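Local coordinates for adhesion G-protein coupled receptor G6 (Danio rerio, PDB 6V55), which probably acts as a calcium-binding cell-adhesion receptor at the cell surface, with a part in myelination, at residues A363-W368 / P430-G435; N370-N375 / S424-A429; W376-Y381 / L407-T412. One frame throughout, in Å; residues are numbered along the deposited sequence.

Interaction 1: residues A363-W368 / P430-G435; sequences AIISQW and PAIGNG
Ile432 lies against the ring of Trp368, and this pair joins a helix to the edge strand of the SEA domain sheet. In this alpha/beta fold, helix 361-374 packs on an antiparallel sheet whose outermost strand on this side is the short, weakly bonded 431-433. The axes of the short segments 363-368 and 431-433 approach to 8.0 Å, with their N-to-C directions 128° apart.

The tight part is the isoleucine on the indole. Ile432 CG1 sits over one face of the six-membered ring of Trp368, 3.7 Å from its centroid and 12° off the normal. This is a CH-pi contact. The other branch, Ile432 CG2, reaches Trp368 CB at 3.8 Å. The indole is brought round to the strand because Trp368 CG stands anti to the backbone N (chi1 158°). Leu438 of strand 436-445 touches both Trp368 and Ile432. The indole NE1 makes a weak hydrogen bond to Ala429 O. With an alanine at Trp368, Ile432 CG1 would probably lose the ring it lies on, and Ala429 O this donor.

The loose part lies toward the start of the helix segment. Here Ile364 is partly exposed, and its CG2 is 4.2 Å from Gly433 CA. A CB at Gly433 would crowd that methyl. At the other end, beside Trp368, Ala431 is exposed and its CB points away from the helix. On the inner side, by contrast, Ile365 is buried and also touches Val351 and Ile385 of the sheet. Ile365 CG1 meets Ile432 CG2 at 4.1 Å, the same methyl that Ile364 CG2 approaches at 4.1 Å.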
loop_
_atom_site.group_PDB
_atom_site.type_symbol
_atom_site.label_atom_id
_atom_site.label_comp_id
_atom_site.label_asym_id
_atom_site.label_seq_id
_atom_site.Cartn_x
_atom_site.Cartn_y
_atom_site.Cartn_z
ATOM N N ALA A 363 35.701 -31.349 0.441
ATOM C CA ALA A 363 35.931 -31.217 1.880
ATOM C C ALA A 363 36.842 -30.041 2.184
ATOM O O ALA A 363 36.576 -29.274 3.120
ATOM C CB ALA A 363 36.528 -32.507 2.447
ATOM N N ILE A 364 37.884 -29.862 1.364
ATOM C CA ILE A 364 38.867 -28.793 1.559
ATOM C C ILE A 364 38.236 -27.438 1.274
ATOM O O ILE A 364 38.456 -26.475 2.020
ATOM C CB ILE A 364 40.111 -29.042 0.672
ATOM C CG1 ILE A 364 40.833 -30.356 1.029
ATOM C CG2 ILE A 364 41.121 -27.917 0.786
ATOM C CD1 ILE A 364 41.005 -30.625 2.533
ATOM N N ILE A 365 37.390 -27.363 0.230
ATOM C CA ILE A 365 36.726 -26.109 -0.145
ATOM C C ILE A 365 35.699 -25.705 0.903
ATOM O O ILE A 365 35.679 -24.544 1.348
ATOM C CB ILE A 365 36.088 -26.226 -1.544
ATOM C CG1 ILE A 365 37.158 -26.065 -2.611
ATOM C CG2 ILE A 365 35.049 -25.146 -1.796
ATOM C CD1 ILE A 365 36.777 -26.674 -3.934
ATOM N N SER A 366 34.875 -26.659 1.356
ATOM C CA SER A 366 33.841 -26.347 2.339
ATOM C C SER A 366 34.427 -25.981 3.712
ATOM O O SER A 366 33.898 -25.084 4.378
ATOM C CB SER A 366 32.831 -27.504 2.415
ATOM O OG SER A 366 33.142 -28.441 3.421
ATOM N N GLN A 367 35.568 -26.555 4.104
ATOM C CA GLN A 367 36.170 -26.157 5.375
ATOM C C GLN A 367 36.900 -24.819 5.269
ATOM O O GLN A 367 36.848 -24.027 6.223
ATOM C CB GLN A 367 37.082 -27.277 5.881
ATOM C CG GLN A 367 37.786 -27.022 7.170
ATOM C CD GLN A 367 39.105 -27.790 7.244
ATOM O OE1 GLN A 367 39.365 -28.528 8.205
ATOM N NE2 GLN A 367 39.918 -27.667 6.195
ATOM N N TRP A 368 37.496 -24.527 4.099
ATOM C CA TRP A 368 38.024 -23.191 3.792
ATOM C C TRP A 368 36.926 -22.149 3.764
ATOM O O TRP A 368 37.142 -21.009 4.198
ATOM C CB TRP A 368 38.732 -23.195 2.436
ATOM C CG TRP A 368 38.862 -21.827 1.744
ATOM C CD1 TRP A 368 39.765 -20.848 2.051
ATOM C CD2 TRP A 368 38.097 -21.315 0.632
ATOM N NE1 TRP A 368 39.611 -19.764 1.214
ATOM C CE2 TRP A 368 38.603 -20.031 0.327
ATOM C CE3 TRP A 368 37.038 -21.811 -0.127
ATOM C CZ2 TRP A 368 38.085 -19.244 -0.705
ATOM C CZ3 TRP A 368 36.530 -21.024 -1.157
ATOM C CH2 TRP A 368 37.058 -19.756 -1.435
ATOM N N PRO A 430 42.409 -16.548 -2.024
ATOM C CA PRO A 430 42.304 -17.593 -3.048
ATOM C C PRO A 430 43.069 -18.865 -2.723
ATOM O O PRO A 430 42.704 -19.920 -3.262
ATOM C CB PRO A 430 42.866 -16.915 -4.311
ATOM C CG PRO A 430 43.016 -15.460 -3.967
ATOM C CD PRO A 430 43.293 -15.475 -2.495
ATOM N N ALA A 431 44.101 -18.821 -1.881
ATOM C CA ALA A 431 44.825 -20.044 -1.551
ATOM C C ALA A 431 43.989 -20.928 -0.634
ATOM O O ALA A 431 44.018 -20.783 0.597
ATOM C CB ALA A 431 46.170 -19.729 -0.903
ATOM N N ILE A 432 43.237 -21.837 -1.253
ATOM C CA ILE A 432 42.278 -22.677 -0.536
ATOM C C ILE A 432 43.002 -23.794 0.214
ATOM O O ILE A 432 42.841 -23.971 1.428
ATOM C CB ILE A 432 41.236 -23.244 -1.522
ATOM C CG1 ILE A 432 40.421 -22.107 -2.159
ATOM C CG2 ILE A 432 40.329 -24.248 -0.821
ATOM C CD1 ILE A 432 39.810 -22.442 -3.502
ATOM N N GLY A 433 43.768 -24.590 -0.514
ATOM C CA GLY A 433 44.617 -25.619 0.044
ATOM C C GLY A 433 45.862 -25.585 -0.805
ATOM O O GLY A 433 45.994 -24.666 -1.622
ATOM N N ASN A 434 46.775 -26.536 -0.639
ATOM C CA ASN A 434 47.943 -26.584 -1.508
ATOM C C ASN A 434 47.498 -27.075 -2.881
ATOM O O ASN A 434 46.792 -28.084 -2.986
ATOM C CB ASN A 434 49.016 -27.498 -0.924
ATOM C CG ASN A 434 50.340 -27.378 -1.658
ATOM O OD1 ASN A 434 51.100 -28.350 -1.765
ATOM N ND2 ASN A 434 50.634 -26.172 -2.156
ATOM N N GLY A 435 47.846 -26.324 -3.928
ATOM C CA GLY A 435 47.438 -26.685 -5.275
ATOM C C GLY A 435 45.983 -26.443 -5.587
ATOM O O GLY A 435 45.507 -26.884 -6.631
#

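Interaction 2: residues N370-N375 / S424-A429; sequences NQTFQN and SMLRSA. With NAG (2-acetamido-2-deoxy-beta-D-glucopyranose), chain J.
A methyl group, not a hydroxyl, meets the backbone oxygen at the centre of this contact: Thr372 CG2 lies 3.4 Å from Met425 O. The first torsion explains the choice. OG1 stands beside the backbone N and anti to the carbonyl carbon (chi1 -52°), which leaves CG2 anti to the N and facing the other helix. OG1 is hydrogen-bonded to Trp368 O, one turn back in the same helix. The hydroxyl is thus satisfied at home, and the methyl does the touching. The same methyl, Thr372 CG2, is 4.3 Å from Leu426 CD2 and 4.4 Å from Ala429 CB.

Phe373 carries the second half of the contact. Met425 bends at its second and third torsions, and this brings its terminal methyl to the ring. Met425 CE arrives at the edge, in the plane of the ring, 3.5 Å from Phe373 CD1. Leu426 comes close to the far end of the ring, with its CD2 3.8 Å from Phe373 CZ.

The contact joins the two helices of the SEA domain, an alpha/beta fold with its helices packed on an antiparallel sheet. The end of helix 361-374 meets the end of helix 419-427 here, and Thr372 CA and Leu426 CA are the nearest pair, 7.2 Å apart. Phe373 also touches Val380 of the sheet, while Leu426 packs on Trp368 and Leu369. Met425 is partly exposed and is touched by Trp376 and Tyr378 as well.

Asn370 takes no part in the helix pairing. It carries an N-linked glycan, with ND2 bonded covalently to C1 of the N-acetylglucosamine. Its OD1 accepts a hydrogen bond from Val382 N.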
loop_
_atom_site.group_PDB
_atom_site.type_symbol
_atom_site.label_atom_id
_atom_site.label_comp_id
_atom_site.label_asym_id
_atom_site.label_seq_id
_atom_site.Cartn_x
_atom_site.Cartn_y
_atom_site.Cartn_z
ATOM N N ASN A 370 33.966 -22.350 5.476
ATOM C CA ASN A 370 33.642 -22.208 6.899
ATOM C C ASN A 370 34.689 -21.382 7.648
ATOM O O ASN A 370 34.333 -20.490 8.429
ATOM C CB ASN A 370 33.558 -23.589 7.549
ATOM C CG ASN A 370 32.159 -24.154 7.602
ATOM O OD1 ASN A 370 31.257 -23.675 6.934
ATOM N ND2 ASN A 370 31.982 -25.196 8.424
ATOM N N GLN A 371 35.982 -21.643 7.390
ATOM C CA GLN A 371 37.058 -20.928 8.066
ATOM C C GLN A 371 37.169 -19.466 7.652
ATOM O O GLN A 371 37.575 -18.646 8.479
ATOM C CB GLN A 371 38.419 -21.580 7.806
ATOM C CG GLN A 371 38.985 -22.436 8.944
ATOM C CD GLN A 371 39.292 -21.651 10.218
ATOM O OE1 GLN A 371 39.576 -20.444 10.191
ATOM N NE2 GLN A 371 39.222 -22.343 11.352
ATOM N N THR A 372 36.853 -19.110 6.398
ATOM C CA THR A 372 37.107 -17.734 5.949
ATOM C C THR A 372 36.110 -16.749 6.546
ATOM O O THR A 372 36.496 -15.650 6.966
ATOM C CB THR A 372 37.092 -17.637 4.417
ATOM O OG1 THR A 372 37.981 -18.618 3.861
ATOM C CG2 THR A 372 37.516 -16.215 3.924
ATOM N N PHE A 373 34.832 -17.134 6.626
ATOM C CA PHE A 373 33.842 -16.242 7.225
ATOM C C PHE A 373 34.042 -16.100 8.735
ATOM O O PHE A 373 33.805 -15.017 9.283
ATOM C CB PHE A 373 32.437 -16.732 6.874
ATOM C CG PHE A 373 32.185 -16.794 5.392
ATOM C CD1 PHE A 373 32.421 -15.689 4.600
ATOM C CD2 PHE A 373 31.711 -17.953 4.795
ATOM C CE1 PHE A 373 32.215 -15.721 3.234
ATOM C CE2 PHE A 373 31.534 -18.020 3.413
ATOM C CZ PHE A 373 31.774 -16.897 2.637
ATOM N N GLN A 374 34.558 -17.135 9.409
ATOM C CA GLN A 374 34.839 -16.988 10.832
ATOM C C GLN A 374 36.141 -16.232 11.115
ATOM O O GLN A 374 36.313 -15.753 12.240
ATOM C CB GLN A 374 34.840 -18.354 11.517
ATOM C CG GLN A 374 36.126 -19.080 11.409
ATOM C CD GLN A 374 36.369 -19.996 12.570
ATOM O OE1 GLN A 374 36.453 -21.217 12.403
ATOM N NE2 GLN A 374 36.488 -19.422 13.762
ATOM N N ASN A 375 37.033 -16.058 10.124
ATOM C CA ASN A 375 38.147 -15.120 10.273
ATOM C C ASN A 375 37.716 -13.654 10.191
ATOM O O ASN A 375 38.517 -12.775 10.519
ATOM C CB ASN A 375 39.230 -15.341 9.208
ATOM C CG ASN A 375 39.895 -16.708 9.298
ATOM O OD1 ASN A 375 39.658 -17.484 10.231
ATOM N ND2 ASN A 375 40.690 -17.034 8.286
ATOM N N SER A 424 34.089 -10.491 -1.871
ATOM C CA SER A 424 35.406 -9.926 -1.602
ATOM C C SER A 424 36.117 -10.565 -0.410
ATOM O O SER A 424 37.352 -10.523 -0.368
ATOM C CB SER A 424 35.307 -8.411 -1.402
ATOM O OG SER A 424 34.570 -8.101 -0.236
ATOM N N MET A 425 35.399 -11.141 0.566
ATOM C CA MET A 425 36.115 -11.930 1.574
ATOM C C MET A 425 36.615 -13.252 1.016
ATOM O O MET A 425 37.621 -13.785 1.506
ATOM C CB MET A 425 35.260 -12.211 2.794
ATOM C CG MET A 425 34.841 -10.979 3.505
ATOM S SD MET A 425 33.234 -11.274 4.246
ATOM C CE MET A 425 33.659 -12.485 5.449
ATOM N N LEU A 426 35.938 -13.793 -0.001
ATOM C CA LEU A 426 36.443 -14.991 -0.650
ATOM C C LEU A 426 37.541 -14.674 -1.660
ATOM O O LEU A 426 38.537 -15.403 -1.714
ATOM C CB LEU A 426 35.300 -15.748 -1.312
ATOM C CG LEU A 426 34.293 -16.377 -0.351
ATOM C CD1 LEU A 426 33.259 -17.103 -1.145
ATOM C CD2 LEU A 426 34.963 -17.319 0.640
ATOM N N ARG A 427 37.396 -13.590 -2.447
ATOM C CA ARG A 427 38.402 -13.218 -3.452
ATOM C C ARG A 427 39.735 -12.814 -2.832
ATOM O O ARG A 427 40.784 -12.965 -3.478
ATOM C CB ARG A 427 37.907 -12.066 -4.320
ATOM C CG ARG A 427 37.016 -12.481 -5.460
ATOM C CD ARG A 427 36.327 -11.292 -6.121
ATOM N NE ARG A 427 35.020 -11.672 -6.643
ATOM C CZ ARG A 427 34.094 -10.800 -7.037
ATOM N NH1 ARG A 427 34.354 -9.497 -6.965
ATOM N NH2 ARG A 427 32.912 -11.218 -7.503
ATOM N N SER A 428 39.721 -12.310 -1.589
ATOM C CA SER A 428 40.939 -11.951 -0.870
ATOM C C SER A 428 41.543 -13.128 -0.103
ATOM O O SER A 428 42.462 -12.929 0.697
ATOM C CB SER A 428 40.673 -10.789 0.086
ATOM O OG SER A 428 39.901 -11.203 1.199
ATOM N N ALA A 429 41.061 -14.347 -0.325
ATOM C CA ALA A 429 41.753 -15.553 0.134
ATOM C C ALA A 429 41.651 -16.650 -0.920
ATOM O O ALA A 429 40.901 -17.621 -0.754
ATOM C CB ALA A 429 41.185 -16.027 1.479
HETATM C C1 NAG J . 30.767 -25.943 8.681
HETATM C C2 NAG J . 31.130 -27.404 9.075
HETATM C C3 NAG J . 29.871 -28.180 9.513
HETATM C C4 NAG J . 29.123 -27.436 10.617
HETATM C C5 NAG J . 28.758 -26.030 10.134
HETATM C C6 NAG J . 28.051 -25.195 11.178
HETATM C C7 NAG J . 32.974 -28.732 8.116
HETATM C C8 NAG J . 33.517 -29.376 6.875
HETATM N N2 NAG J . 31.805 -28.090 7.981
HETATM O O3 NAG J . 30.226 -29.490 9.953
HETATM O O4 NAG J . 27.943 -28.139 10.993
HETATM O O5 NAG J . 29.953 -25.316 9.760
HETATM O O6 NAG J . 28.029 -25.825 12.453
HETATM O O7 NAG J . 33.564 -28.793 9.194
#

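Interaction 3: residues W376-Y381 / L407-T412; sequences WMYRVY and LVYKNT. With NAG (2-acetamido-2-deoxy-beta-D-glucopyranose), chain J.
The open end of the beta hairpin formed by strands 380-392 and 399-410 is joined here, in the SEA domain sheet. Val380 and Tyr409 form a non-hydrogen-bonded antiparallel pair. Tyr381 and Val408 form the hydrogen-bonded pair next to it, with Tyr381 N to Val408 O at 3.0 Å and Val408 N to Tyr381 O at 2.8 Å. One bond farther out, Lys410 N reaches Arg379 O at 2.9 Å and is nearly straight (171° at the hydrogen).

Beyond the strands, Arg379 reaches across to the departing chain. A bend at its third torsion (chi3 -55°) lays the guanidinium over Lys410 O, which lies beneath one face. Arg379 NH2 makes two weak hydrogen bonds, to Asn411 O at 2.6 Å and to Thr412 OG1 at 2.8 Å. Both are far from straight.

Val380 and Tyr409 share one face of the sheet, where Val380 CG2 is 3.9 Å from Tyr409 CD1. The phenol oxygen Tyr409 OH comes up to the edge of the Tyr378 ring, near its plane, 3.4 Å from Tyr378 CD1. On the other face, Tyr381 crosses Lys410 at about a right angle. Tyr381 CE2 meets Lys410 CG there, while Tyr381 CD1 lies 3.5 Å from O5 of the glycan on Asn370. The lysine continues to a salt bridge with Asp342.

Strand 342-353 borders 399-410 on its far side, with backbone hydrogen bonds between Tyr409 and Ile343 and between Leu407 and Tyr345. Helix 361-374 meets Val380 through Phe373, and helix 419-427 meets Leu407 through Ile422.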
loop_
_atom_site.group_PDB
_atom_site.type_symbol
_atom_site.label_atom_id
_atom_site.label_comp_id
_atom_site.label_asym_id
_atom_site.label_seq_id
_atom_site.Cartn_x
_atom_site.Cartn_y
_atom_site.Cartn_z
ATOM N N TRP A 376 36.496 -13.353 9.745
ATOM C CA TRP A 376 35.977 -11.989 9.818
ATOM C C TRP A 376 34.821 -11.850 10.805
ATOM O O TRP A 376 34.074 -10.861 10.730
ATOM C CB TRP A 376 35.536 -11.493 8.440
ATOM C CG TRP A 376 36.633 -11.373 7.433
ATOM C CD1 TRP A 376 37.016 -12.306 6.512
ATOM C CD2 TRP A 376 37.496 -10.250 7.248
ATOM N NE1 TRP A 376 38.058 -11.826 5.758
ATOM C CE2 TRP A 376 38.373 -10.566 6.193
ATOM C CE3 TRP A 376 37.614 -9.007 7.876
ATOM C CZ2 TRP A 376 39.358 -9.684 5.754
ATOM C CZ3 TRP A 376 38.590 -8.131 7.441
ATOM C CH2 TRP A 376 39.450 -8.474 6.388
ATOM N N MET A 377 34.659 -12.840 11.701
ATOM C CA MET A 377 33.629 -12.909 12.750
ATOM C C MET A 377 32.196 -12.860 12.217
ATOM O O MET A 377 31.288 -12.409 12.924
ATOM C CB MET A 377 33.826 -11.837 13.847
ATOM C CG MET A 377 35.201 -11.786 14.562
ATOM S SD MET A 377 36.004 -13.331 15.068
ATOM C CE MET A 377 34.734 -14.198 15.996
ATOM N N TYR A 378 31.982 -13.282 10.971
ATOM C CA TYR A 378 30.647 -13.455 10.402
ATOM C C TYR A 378 30.164 -14.881 10.636
ATOM O O TYR A 378 30.949 -15.828 10.541
ATOM C CB TYR A 378 30.638 -13.162 8.898
ATOM C CG TYR A 378 30.544 -11.700 8.578
ATOM C CD1 TYR A 378 29.314 -11.048 8.574
ATOM C CD2 TYR A 378 31.679 -10.972 8.283
ATOM C CE1 TYR A 378 29.229 -9.686 8.282
ATOM C CE2 TYR A 378 31.611 -9.628 7.990
ATOM C CZ TYR A 378 30.394 -8.987 7.989
ATOM O OH TYR A 378 30.359 -7.643 7.696
ATOM N N ARG A 379 28.878 -15.038 10.958
ATOM C CA ARG A 379 28.315 -16.380 11.130
ATOM C C ARG A 379 27.670 -16.844 9.829
ATOM O O ARG A 379 26.452 -16.995 9.713
ATOM C CB ARG A 379 27.326 -16.411 12.285
ATOM C CG ARG A 379 27.936 -15.964 13.581
ATOM C CD ARG A 379 26.895 -15.402 14.511
ATOM N NE ARG A 379 26.139 -14.323 13.883
ATOM C CZ ARG A 379 24.976 -13.870 14.343
ATOM N NH1 ARG A 379 24.450 -14.411 15.435
ATOM N NH2 ARG A 379 24.339 -12.883 13.716
ATOM N N VAL A 380 28.529 -17.086 8.835
ATOM C CA VAL A 380 28.121 -17.653 7.552
ATOM C C VAL A 380 28.754 -19.035 7.415
ATOM O O VAL A 380 29.971 -19.185 7.605
ATOM C CB VAL A 380 28.515 -16.742 6.375
ATOM C CG1 VAL A 380 27.952 -17.291 5.067
ATOM C CG2 VAL A 380 28.054 -15.314 6.611
ATOM N N TYR A 381 27.936 -20.038 7.080
ATOM C CA TYR A 381 28.383 -21.422 7.035
ATOM C C TYR A 381 27.902 -22.047 5.731
ATOM O O TYR A 381 26.978 -21.535 5.103
ATOM C CB TYR A 381 27.854 -22.214 8.251
ATOM C CG TYR A 381 28.120 -21.585 9.630
ATOM C CD1 TYR A 381 29.264 -21.930 10.358
ATOM C CD2 TYR A 381 27.211 -20.678 10.221
ATOM C CE1 TYR A 381 29.518 -21.383 11.614
ATOM C CE2 TYR A 381 27.463 -20.124 11.494
ATOM C CZ TYR A 381 28.618 -20.494 12.178
ATOM O OH TYR A 381 28.909 -19.981 13.418
ATOM N N LEU A 407 25.512 -20.921 0.981
ATOM C CA LEU A 407 25.957 -20.270 2.207
ATOM C C LEU A 407 24.733 -19.796 2.970
ATOM O O LEU A 407 23.794 -19.269 2.366
ATOM C CB LEU A 407 26.872 -19.080 1.911
ATOM C CG LEU A 407 27.775 -19.217 0.685
ATOM C CD1 LEU A 407 28.389 -17.887 0.271
ATOM C CD2 LEU A 407 28.856 -20.227 0.952
ATOM N N VAL A 408 24.741 -19.977 4.296
ATOM C CA VAL A 408 23.622 -19.593 5.158
ATOM C C VAL A 408 24.133 -18.643 6.240
ATOM O O VAL A 408 25.141 -18.923 6.901
ATOM C CB VAL A 408 22.904 -20.830 5.757
ATOM C CG1 VAL A 408 23.870 -21.833 6.303
ATOM C CG2 VAL A 408 21.929 -20.459 6.854
ATOM N N TYR A 409 23.464 -17.492 6.378
ATOM C CA TYR A 409 23.783 -16.476 7.384
ATOM C C TYR A 409 22.928 -16.738 8.620
ATOM O O TYR A 409 21.711 -16.563 8.578
ATOM C CB TYR A 409 23.505 -15.093 6.799
ATOM C CG TYR A 409 24.190 -13.907 7.438
ATOM C CD1 TYR A 409 24.977 -14.033 8.574
ATOM C CD2 TYR A 409 24.032 -12.635 6.877
ATOM C CE1 TYR A 409 25.581 -12.916 9.146
ATOM C CE2 TYR A 409 24.625 -11.514 7.439
ATOM C CZ TYR A 409 25.404 -11.656 8.567
ATOM O OH TYR A 409 26.000 -10.530 9.113
ATOM N N LYS A 410 23.560 -17.142 9.719
ATOM C CA LYS A 410 22.837 -17.515 10.933
ATOM C C LYS A 410 22.494 -16.264 11.728
ATOM O O LYS A 410 23.398 -15.603 12.247
ATOM C CB LYS A 410 23.674 -18.456 11.797
ATOM C CG LYS A 410 23.506 -19.925 11.535
ATOM C CD LYS A 410 22.122 -20.440 11.957
ATOM C CE LYS A 410 21.867 -21.853 11.328
ATOM N NZ LYS A 410 20.497 -22.461 11.529
ATOM N N ASN A 411 21.197 -15.925 11.781
ATOM C CA ASN A 411 20.574 -15.010 12.754
ATOM C C ASN A 411 21.111 -13.581 12.644
ATOM O O ASN A 411 21.748 -13.054 13.560
ATOM C CB ASN A 411 20.696 -15.549 14.184
ATOM C CG ASN A 411 20.103 -16.933 14.331
ATOM O OD1 ASN A 411 20.410 -17.857 13.560
ATOM N ND2 ASN A 411 19.210 -17.076 15.303
ATOM N N THR A 412 20.811 -12.954 11.506
ATOM C CA THR A 412 21.126 -11.542 11.325
ATOM C C THR A 412 19.940 -10.868 10.659
ATOM O O THR A 412 19.339 -11.442 9.749
ATOM C CB THR A 412 22.422 -11.365 10.507
ATOM O OG1 THR A 412 23.540 -11.786 11.300
ATOM C CG2 THR A 412 22.672 -9.894 10.090
HETATM C C1 NAG J . 30.767 -25.943 8.681
HETATM C C2 NAG J . 31.130 -27.404 9.075
HETATM C C3 NAG J . 29.871 -28.180 9.513
HETATM C C4 NAG J . 29.123 -27.436 10.617
HETATM C C5 NAG J . 28.758 -26.030 10.134
HETATM C C6 NAG J . 28.051 -25.195 11.178
HETATM C C7 NAG J . 32.974 -28.732 8.116
HETATM C C8 NAG J . 33.517 -29.376 6.875
HETATM N N2 NAG J . 31.805 -28.090 7.981
HETATM O O3 NAG J . 30.226 -29.490 9.953
HETATM O O4 NAG J . 27.943 -28.139 10.993
HETATM O O5 NAG J . 29.953 -25.316 9.760
HETATM O O6 NAG J . 28.029 -25.825 12.453
HETATM O O7 NAG J . 33.564 -28.793 9.194
#

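How the interactions relate
All three contacts lie within the SEA domain and follow one another across it. The centres of interactions 1 and 2 are about 11 Å apart, as are those of 2 and 3; 1 and 3 are about 19 Å apart and do not touch. Interactions 1 and 2 share helix 361-374 and meet where Trp368 CH2 packs on Leu426 CD2, 3.8 Å away. A Schellman motif, with Met377 of interaction 3 at its C-prime position, ends that helix. Interactions 2 and 3 also touch through Met425 and Trp376. Along the chain the contacts are nested, 3 inside 2 inside 1. Together they tie both helices and the two outermost strands, 380-392 and 431-433, into one compact domain.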